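Local coordinates for organic hydroperoxide resistance protein (Elizabethkingia anophelis NUHP1, PDB 6D9N) that probably protects the bacterium against organic hydroperoxides by reducing them with a pair of redox-active cysteines, at residues 64-69 / 127-132. Sequence-based numbering, arbitrary orientation. Where two conformers were deposited one is given.
Sequences ACFDSA and QVCPYS
Ala69 and Cys129 mark the closest approach of CA atoms, 5.4 Å, where the kink between helices 115-128 and 130-135 crosses the middle of the long helix 54-77. Cys129 forms that kink: it leaves helical geometry with a psi of 120° and takes the N-cap position of the next helix. Cys65 and Cys129 each carry their sulfur anti to the backbone N (chi1 -179° and 174°), a torsion that turns SG beside its own carbonyl carbon and points it across the gap to the other segment, where the two sulfur atoms meet. The pair forms a disulfide seen in this protein. Both side chains have alternate conformers, however, and the 2.7 Å between Cys65 SG and Cys129 SG in this pairing is too long for an S-S bond and too short for ordinary sulfur contact, so it says little about the redox state.

In this conformer, Pro130 CD lies 3.4 Å from Cys65 SG, while Tyr131 brings the CD2 side of its ring within 3.6 Å of Cys65 CB. Measured to the Tyr131 centroid, Cys65 SG is 4.7 Å away and approaches obliquely, a cysteine sulfur-aromatic contact. The Tyr131 hydroxyl hydrogen-bonds the carbonyl of Pro54 of the second subunit, tying the ring's far end to the dimer interface. A thiocyanate ion, probably from the crystallisation solution, lies about 4 Å from the Cys65 side chain.

One turn along helix 54-77, Ala69 CB rests against Val128 CG1 at 3.7 Å and packs beside Cys129. Phe66 meets Ser132 at its ring edge, CD1 lying 4.1 Å from OG; that hydroxyl is held by His126 and Tyr62.

Cysteines paired between the long helix and a helix junction, in a buried setting at a subunit interface, are characteristic of the Ohr family, and Cys65 and Cys129 probably form its redox centre here.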
ATOM      1  N   ALA B  64      -6.132   2.049  -6.919  1.00  7.51           N
ATOM      2  CA  ALA B  64      -7.423   1.423  -6.665  1.00  8.55           C
ATOM      3  C   ALA B  64      -8.185   2.098  -5.524  1.00  7.37           C
ATOM      4  O   ALA B  64      -9.409   2.283  -5.618  1.00  8.06           O
ATOM      5  CB  ALA B  64      -7.203  -0.056  -6.366  1.00  9.26           C
ATOM      6  N   CYS B  65      -7.507   2.459  -4.437  0.70  7.80           N
ATOM      7  CA  CYS B  65      -8.154   3.150  -3.329  0.70  7.53           C
ATOM      8  C   CYS B  65      -8.755   4.460  -3.807  0.70  7.20           C
ATOM      9  O   CYS B  65      -9.916   4.792  -3.516  0.70  8.04           O
ATOM     10  CB  CYS B  65      -7.089   3.427  -2.241  0.70  7.96           C
ATOM     11  SG  CYS B  65      -7.773   4.262  -0.760  0.70  9.21           S
ATOM     12  N   PHE B  66      -7.977   5.225  -4.554  1.00  7.29           N
ATOM     13  CA  PHE B  66      -8.457   6.528  -4.974  1.00  7.77           C
ATOM     14  C   PHE B  66      -9.611   6.386  -5.963  1.00  6.75           C
ATOM     15  O   PHE B  66     -10.613   7.119  -5.871  1.00  7.57           O
ATOM     16  CB  PHE B  66      -7.291   7.365  -5.500  1.00  8.31           C
ATOM     17  CG  PHE B  66      -7.628   8.826  -5.575  1.00  8.45           C
ATOM     18  CD1 PHE B  66      -7.361   9.663  -4.493  1.00 10.01           C
ATOM     19  CD2 PHE B  66      -8.266   9.365  -6.678  1.00 10.36           C
ATOM     20  CE1 PHE B  66      -7.658  10.995  -4.532  1.00 10.85           C
ATOM     21  CE2 PHE B  66      -8.597  10.710  -6.699  1.00 10.64           C
ATOM     22  CZ  PHE B  66      -8.298  11.529  -5.620  1.00 10.43           C
ATOM     23  N   ASP B  67      -9.504   5.463  -6.931  1.00  7.31           N
ATOM     24  CA  ASP B  67     -10.607   5.268  -7.865  1.00  8.07           C
ATOM     25  C   ASP B  67     -11.863   4.786  -7.154  1.00  7.78           C
ATOM     26  O   ASP B  67     -12.975   5.247  -7.480  1.00  8.04           O
ATOM     27  CB  ASP B  67     -10.226   4.274  -8.966  1.00  9.27           C
ATOM     28  CG  ASP B  67     -11.195   4.370 -10.140  1.00  9.88           C
ATOM     29  OD1 ASP B  67     -11.300   5.473 -10.714  1.00 10.74           O
ATOM     30  OD2 ASP B  67     -11.885   3.373 -10.448  1.00 11.82           O
ATOM     31  N   SER B  68     -11.727   3.908  -6.156  1.00  8.01           N
ATOM     32  CA  SER B  68     -12.893   3.452  -5.403  1.00  9.23           C
ATOM     33  C   SER B  68     -13.545   4.610  -4.648  1.00  8.26           C
ATOM     34  O   SER B  68     -14.773   4.794  -4.693  1.00  8.71           O
ATOM     35  CB  SER B  68     -12.459   2.360  -4.428  1.00 10.47           C
ATOM     36  OG  SER B  68     -13.578   1.931  -3.683  1.00 11.19           O
ATOM     37  N   ALA B  69     -12.736   5.436  -3.985  1.00  8.12           N
ATOM     38  CA  ALA B  69     -13.257   6.585  -3.246  1.00  8.58           C
ATOM     39  C   ALA B  69     -13.916   7.573  -4.194  1.00  8.28           C
ATOM     40  O   ALA B  69     -14.997   8.098  -3.911  1.00  8.60           O
ATOM     41  CB  ALA B  69     -12.107   7.260  -2.489  1.00  8.60           C
ATOM     42  N   GLN B 127     -10.140  13.063   0.572  1.00 11.27           N
ATOM     43  CA  GLN B 127     -10.442  12.941   1.978  1.00 12.34           C
ATOM     44  C   GLN B 127     -11.044  11.587   2.323  1.00 11.50           C
ATOM     45  O   GLN B 127     -10.987  11.189   3.489  1.00 12.22           O
ATOM     46  CB  GLN B 127     -11.380  14.076   2.418  1.00 15.17           C
ATOM     47  CG  GLN B 127     -10.744  15.468   2.266  1.00 16.92           C
ATOM     48  CD  GLN B 127      -9.422  15.655   3.096  1.00 18.91           C
ATOM     49  OE1 GLN B 127      -9.322  15.279   4.305  1.00 21.40           O
ATOM     50  NE2 GLN B 127      -8.392  16.191   2.429  1.00 18.25           N
ATOM     51  N   VAL B 128     -11.622  10.875   1.356  1.00 11.45           N
ATOM     52  CA  VAL B 128     -12.261   9.588   1.623  1.00 11.25           C
ATOM     53  C   VAL B 128     -11.245   8.455   1.618  1.00 10.45           C
ATOM     54  O   VAL B 128     -11.274   7.595   2.499  1.00 11.03           O
ATOM     55  CB  VAL B 128     -13.375   9.359   0.575  1.00 10.98           C
ATOM     56  CG1 VAL B 128     -13.908   7.920   0.617  1.00 12.16           C
ATOM     57  CG2 VAL B 128     -14.500  10.354   0.785  1.00 12.27           C
ATOM     58  N   CYS B 129     -10.353   8.456   0.630  0.70 10.19           N
ATOM     59  CA  CYS B 129      -9.359   7.405   0.396  0.70 10.17           C
ATOM     60  C   CYS B 129      -8.461   7.164   1.616  0.70  8.87           C
ATOM     61  O   CYS B 129      -7.696   8.069   2.007  0.70  8.58           O
ATOM     62  CB  CYS B 129      -8.520   7.860  -0.800  0.70 12.19           C
ATOM     63  SG  CYS B 129      -7.109   6.865  -1.226  0.70 11.54           S
ATOM     64  N   PRO B 130      -8.444   5.957   2.179  1.00  7.98           N
ATOM     65  CA  PRO B 130      -7.529   5.729   3.313  1.00  7.91           C
ATOM     66  C   PRO B 130      -6.060   5.906   3.003  1.00  6.95           C
ATOM     67  O   PRO B 130      -5.320   6.289   3.918  1.00  7.89           O
ATOM     68  CB  PRO B 130      -7.840   4.286   3.744  1.00  9.48           C
ATOM     69  CG  PRO B 130      -9.285   4.174   3.436  1.00 10.07           C
ATOM     70  CD  PRO B 130      -9.492   4.949   2.132  1.00  9.33           C
ATOM     71  N   TYR B 131      -5.610   5.656   1.777  1.00  7.50           N
ATOM     72  CA  TYR B 131      -4.187   5.835   1.500  1.00  7.13           C
ATOM     73  C   TYR B 131      -3.818   7.303   1.568  1.00  7.51           C
ATOM     74  O   TYR B 131      -2.710   7.652   2.025  1.00  8.20           O
ATOM     75  CB  TYR B 131      -3.814   5.324   0.124  1.00  8.05           C
ATOM     76  CG  TYR B 131      -3.613   3.819  -0.058  1.00  7.13           C
ATOM     77  CD1 TYR B 131      -2.467   3.343  -0.662  1.00  7.59           C
ATOM     78  CD2 TYR B 131      -4.583   2.896   0.317  1.00  8.11           C
ATOM     79  CE1 TYR B 131      -2.267   1.968  -0.893  1.00  7.79           C
ATOM     80  CE2 TYR B 131      -4.425   1.536   0.099  1.00  7.76           C
ATOM     81  CZ  TYR B 131      -3.273   1.073  -0.539  1.00  7.59           C
ATOM     82  OH  TYR B 131      -3.093  -0.274  -0.807  1.00  8.45           O
ATOM     83  N   SER B 132      -4.730   8.190   1.115  1.00  7.52           N
ATOM     84  CA  SER B 132      -4.492   9.622   1.256  1.00  8.27           C
ATOM     85  C   SER B 132      -4.453  10.035   2.712  1.00  8.37           C
ATOM     86  O   SER B 132      -3.585  10.817   3.118  1.00  9.29           O
ATOM     87  CB  SER B 132      -5.569  10.423   0.522  1.00  8.33           C
ATOM     88  OG  SER B 132      -5.466  10.215  -0.866  1.00  9.15           O
TER